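Local coordinates for protein methyltransferase (PDB 3C3P) that probably transfers a methyl group from S-adenosyl-L-methionine to a hydroxyl oxygen of a substrate that is not known, at residues A[70-75]-A[98-103]. Residues are numbered along the deposited sequence; the frame is centred on the assembly and turned at random. Where two conformers were deposited one is given.
Sequences ASWWFA and RRMLHD
M100, a selenomethionine, reaches from helix 91-104 to the indole of W72 on helix 69-75. Its CB points toward the other helix. CG and SE run on from CB in extended form, and the chain bends at chi3. SE comes to 3.8 Å from W72 CD1. It sits 4.4 Å from the centroid of the five-membered ring, 38° off the ring normal, so the approach is oblique. Past the bend (chi3 -62°), the terminal methyl lies against the CB-CG-CD1 part of W72. M100 CE touches W72 CD1, also at 3.8 Å, and W72 CB at 3.9 Å. The two side chains cross at about a right angle.

W72 has CG anti to its own N (chi1 -175°), which brings CD1 to the selenium. The CZ3 edge of W72 points into the face of the W73 indole, with W72 CZ3 3.7 Å above the W73 ring plane, in an edge-to-face (T-shaped) arrangement. V24 of helix 23-34 touches both W72 and M100.

L101 makes the second point of contact. L101 CD2 packs on A75 CB at 3.9 Å. V110 of strand 110-114 touches both residues, placing this pair next to the sheet. No hydrogen bond joins the two segments; the contact is apolar and largely buried.

The sheet order 3-2-1-4-5-7-6 is that of the Rossmann-like fold of class I S-adenosyl-L-methionine-dependent methyltransferases. Here a Met-aromatic contact and a small aliphatic pair join two neighbouring helices of its beta-alpha-beta crossovers.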
ATOM      1  N   ALA A  70       6.204  -7.475 -13.912  1.00 31.65           N
ATOM      2  CA  ALA A  70       6.339  -7.157 -12.481  1.00 30.83           C
ATOM      3  C   ALA A  70       7.724  -6.606 -12.187  1.00 31.05           C
ATOM      4  O   ALA A  70       7.899  -5.616 -11.472  1.00 31.61           O
ATOM      5  CB  ALA A  70       6.062  -8.415 -11.606  1.00 29.61           C
ATOM      6  N   SER A  71       8.709  -7.243 -12.796  1.00 30.26           N
ATOM      7  CA  SER A  71      10.125  -6.865 -12.615  1.00 30.34           C
ATOM      8  C   SER A  71      10.385  -5.471 -13.161  1.00 30.12           C
ATOM      9  O   SER A  71      11.232  -4.734 -12.663  1.00 29.58           O
ATOM     10  CB  SER A  71      11.040  -7.880 -13.295  1.00 31.12           C
ATOM     11  OG  SER A  71      10.848  -9.178 -12.755  1.00 31.28           O
ATOM     12  N   TRP A  72       9.614  -5.106 -14.179  1.00 30.65           N
ATOM     13  CA  TRP A  72       9.771  -3.806 -14.801  1.00 32.09           C
ATOM     14  C   TRP A  72       9.377  -2.728 -13.780  1.00 31.32           C
ATOM     15  O   TRP A  72      10.099  -1.742 -13.581  1.00 31.31           O
ATOM     16  CB  TRP A  72       8.968  -3.727 -16.100  1.00 33.40           C
ATOM     17  CG  TRP A  72       9.191  -2.488 -16.794  1.00 35.16           C
ATOM     18  CD1 TRP A  72      10.211  -2.194 -17.675  1.00 37.10           C
ATOM     19  CD2 TRP A  72       8.413  -1.316 -16.686  1.00 36.59           C
ATOM     20  NE1 TRP A  72      10.090  -0.904 -18.121  1.00 37.50           N
ATOM     21  CE2 TRP A  72       8.997  -0.341 -17.519  1.00 37.45           C
ATOM     22  CE3 TRP A  72       7.279  -0.985 -15.966  1.00 36.40           C
ATOM     23  CZ2 TRP A  72       8.466   0.933 -17.652  1.00 38.06           C
ATOM     24  CZ3 TRP A  72       6.763   0.290 -16.098  1.00 37.76           C
ATOM     25  CH2 TRP A  72       7.349   1.224 -16.924  1.00 37.79           C
ATOM     26  N   TRP A  73       8.255  -2.952 -13.100  1.00 30.78           N
ATOM     27  CA  TRP A  73       7.745  -1.989 -12.090  1.00 30.73           C
ATOM     28  C   TRP A  73       8.675  -1.879 -10.898  1.00 29.75           C
ATOM     29  O   TRP A  73       8.995  -0.789 -10.417  1.00 28.28           O
ATOM     30  CB  TRP A  73       6.323  -2.333 -11.618  1.00 31.25           C
ATOM     31  CG  TRP A  73       5.292  -2.118 -12.681  1.00 31.42           C
ATOM     32  CD1 TRP A  73       4.774  -3.060 -13.527  1.00 32.30           C
ATOM     33  CD2 TRP A  73       4.694  -0.876 -13.042  1.00 30.67           C
ATOM     34  NE1 TRP A  73       3.866  -2.470 -14.385  1.00 32.61           N
ATOM     35  CE2 TRP A  73       3.815  -1.129 -14.121  1.00 31.84           C
ATOM     36  CE3 TRP A  73       4.845   0.441 -12.592  1.00 32.22           C
ATOM     37  CZ2 TRP A  73       3.058  -0.130 -14.716  1.00 32.19           C
ATOM     38  CZ3 TRP A  73       4.099   1.432 -13.193  1.00 32.45           C
ATOM     39  CH2 TRP A  73       3.218   1.139 -14.251  1.00 32.03           C
ATOM     40  N   PHE A  74       9.131  -3.034 -10.443  1.00 28.78           N
ATOM     41  CA  PHE A  74      10.050  -3.089  -9.300  1.00 28.97           C
ATOM     42  C   PHE A  74      11.446  -2.499  -9.602  1.00 29.48           C
ATOM     43  O   PHE A  74      12.044  -1.814  -8.754  1.00 29.89           O
ATOM     44  CB  PHE A  74      10.206  -4.517  -8.765  1.00 28.51           C
ATOM     45  CG  PHE A  74       8.978  -5.058  -8.090  1.00 29.90           C
ATOM     46  CD1 PHE A  74       8.474  -4.428  -6.950  1.00 29.54           C
ATOM     47  CD2 PHE A  74       8.391  -6.232  -8.509  1.00 30.05           C
ATOM     48  CE1 PHE A  74       7.358  -4.924  -6.280  1.00 29.95           C
ATOM     49  CE2 PHE A  74       7.276  -6.738  -7.830  1.00 31.05           C
ATOM     50  CZ  PHE A  74       6.769  -6.083  -6.717  1.00 30.35           C
ATOM     51  N   ALA A  75      11.967  -2.780 -10.796  1.00 29.38           N
ATOM     52  CA  ALA A  75      13.305  -2.306 -11.184  1.00 29.56           C
ATOM     53  C   ALA A  75      13.405  -0.790 -11.145  1.00 30.02           C
ATOM     54  O   ALA A  75      14.439  -0.214 -10.809  1.00 30.58           O
ATOM     55  CB  ALA A  75      13.698  -2.829 -12.592  1.00 29.19           C
ATOM     56  N   ARG A  98      14.779  -8.825 -20.602  1.00 27.37           N
ATOM     57  CA  ARG A  98      16.173  -8.417 -20.785  0.50 26.61           C
ATOM     58  C   ARG A  98      16.237  -7.218 -21.724  1.00 27.00           C
ATOM     59  O   ARG A  98      16.906  -6.221 -21.443  1.00 28.78           O
ATOM     60  CB  ARG A  98      17.037  -9.572 -21.308  0.50 26.56           C
ATOM     61  CG  ARG A  98      18.521  -9.239 -21.413  0.50 26.02           C
ATOM     62  N   ARG A  99      15.531  -7.323 -22.829  1.00 26.39           N
ATOM     63  CA  ARG A  99      15.525  -6.241 -23.808  1.00 26.35           C
ATOM     64  C   ARG A  99      15.038  -4.908 -23.250  1.00 26.88           C
ATOM     65  O   ARG A  99      15.689  -3.876 -23.437  1.00 26.46           O
ATOM     66  CB  ARG A  99      14.748  -6.633 -25.084  1.00 25.96           C
ATOM     67  CG  ARG A  99      15.362  -7.816 -25.813  1.00 24.25           C
ATOM     68  CD  ARG A  99      14.644  -8.179 -27.080  1.00 24.15           C
ATOM     69  NE  ARG A  99      15.244  -9.384 -27.634  1.00 23.38           N
ATOM     70  CZ  ARG A  99      15.001  -9.885 -28.840  1.00 23.34           C
ATOM     71  NH1 ARG A  99      14.196  -9.286 -29.714  1.00 22.69           N
ATOM     72  NH2 ARG A  99      15.608 -10.991 -29.183  1.00 23.38           N
HETATM   73  N   MSE A 100      13.893  -4.931 -22.572  1.00 29.67           N
HETATM   74  CA  MSE A 100      13.310  -3.711 -21.999  1.00 30.46           C
HETATM   75  C   MSE A 100      14.238  -3.083 -21.004  1.00 31.83           C
HETATM   76  O   MSE A 100      14.398  -1.871 -20.929  1.00 32.46           O
HETATM   77  CB  MSE A 100      12.026  -3.989 -21.214  1.00 31.60           C
HETATM   78  CG  MSE A 100      10.819  -4.431 -21.978  1.00 31.87           C
HETATM   79 SE   MSE A 100       9.339  -4.292 -20.711  0.75 33.69          SE
HETATM   80  CE  MSE A 100      10.013  -5.565 -19.430  1.00 30.95           C
ATOM     81  N   LEU A 101      14.833  -3.943 -20.206  1.00 31.96           N
ATOM     82  CA  LEU A 101      15.724  -3.475 -19.153  1.00 32.24           C
ATOM     83  C   LEU A 101      17.027  -2.972 -19.719  1.00 31.96           C
ATOM     84  O   LEU A 101      17.607  -2.014 -19.212  1.00 32.53           O
ATOM     85  CB  LEU A 101      15.945  -4.572 -18.106  1.00 32.77           C
ATOM     86  CG  LEU A 101      14.708  -4.928 -17.277  1.00 33.37           C
ATOM     87  CD1 LEU A 101      14.889  -6.279 -16.579  1.00 32.94           C
ATOM     88  CD2 LEU A 101      14.363  -3.792 -16.276  1.00 33.26           C
ATOM     89  N   HIS A 102      17.482  -3.616 -20.782  1.00 31.52           N
ATOM     90  CA  HIS A 102      18.714  -3.198 -21.408  1.00 31.28           C
ATOM     91  C   HIS A 102      18.422  -1.850 -22.027  1.00 31.32           C
ATOM     92  O   HIS A 102      19.223  -0.918 -21.944  1.00 31.73           O
ATOM     93  CB  HIS A 102      19.182  -4.177 -22.493  1.00 31.10           C
ATOM     94  CG  HIS A 102      20.451  -3.764 -23.178  1.00 30.99           C
ATOM     95  ND1 HIS A 102      20.471  -2.960 -24.297  1.00 31.45           N
ATOM     96  CD2 HIS A 102      21.746  -4.043 -22.895  1.00 30.89           C
ATOM     97  CE1 HIS A 102      21.722  -2.768 -24.680  1.00 31.34           C
ATOM     98  NE2 HIS A 102      22.516  -3.413 -23.842  1.00 31.13           N
ATOM     99  N   ASP A 103      17.243  -1.758 -22.623  1.00 30.62           N
ATOM    100  CA  ASP A 103      16.855  -0.535 -23.322  1.00 31.60           C
ATOM    101  C   ASP A 103      16.784   0.669 -22.405  1.00 31.92           C
ATOM    102  O   ASP A 103      17.136   1.766 -22.835  1.00 31.61           O
ATOM    103  CB  ASP A 103      15.536  -0.683 -24.097  1.00 32.05           C
ATOM    104  CG  ASP A 103      15.701  -1.442 -25.393  1.00 33.32           C
ATOM    105  OD1 ASP A 103      16.843  -1.588 -25.869  1.00 32.30           O
ATOM    106  OD2 ASP A 103      14.679  -1.854 -25.973  1.00 35.38           O
TER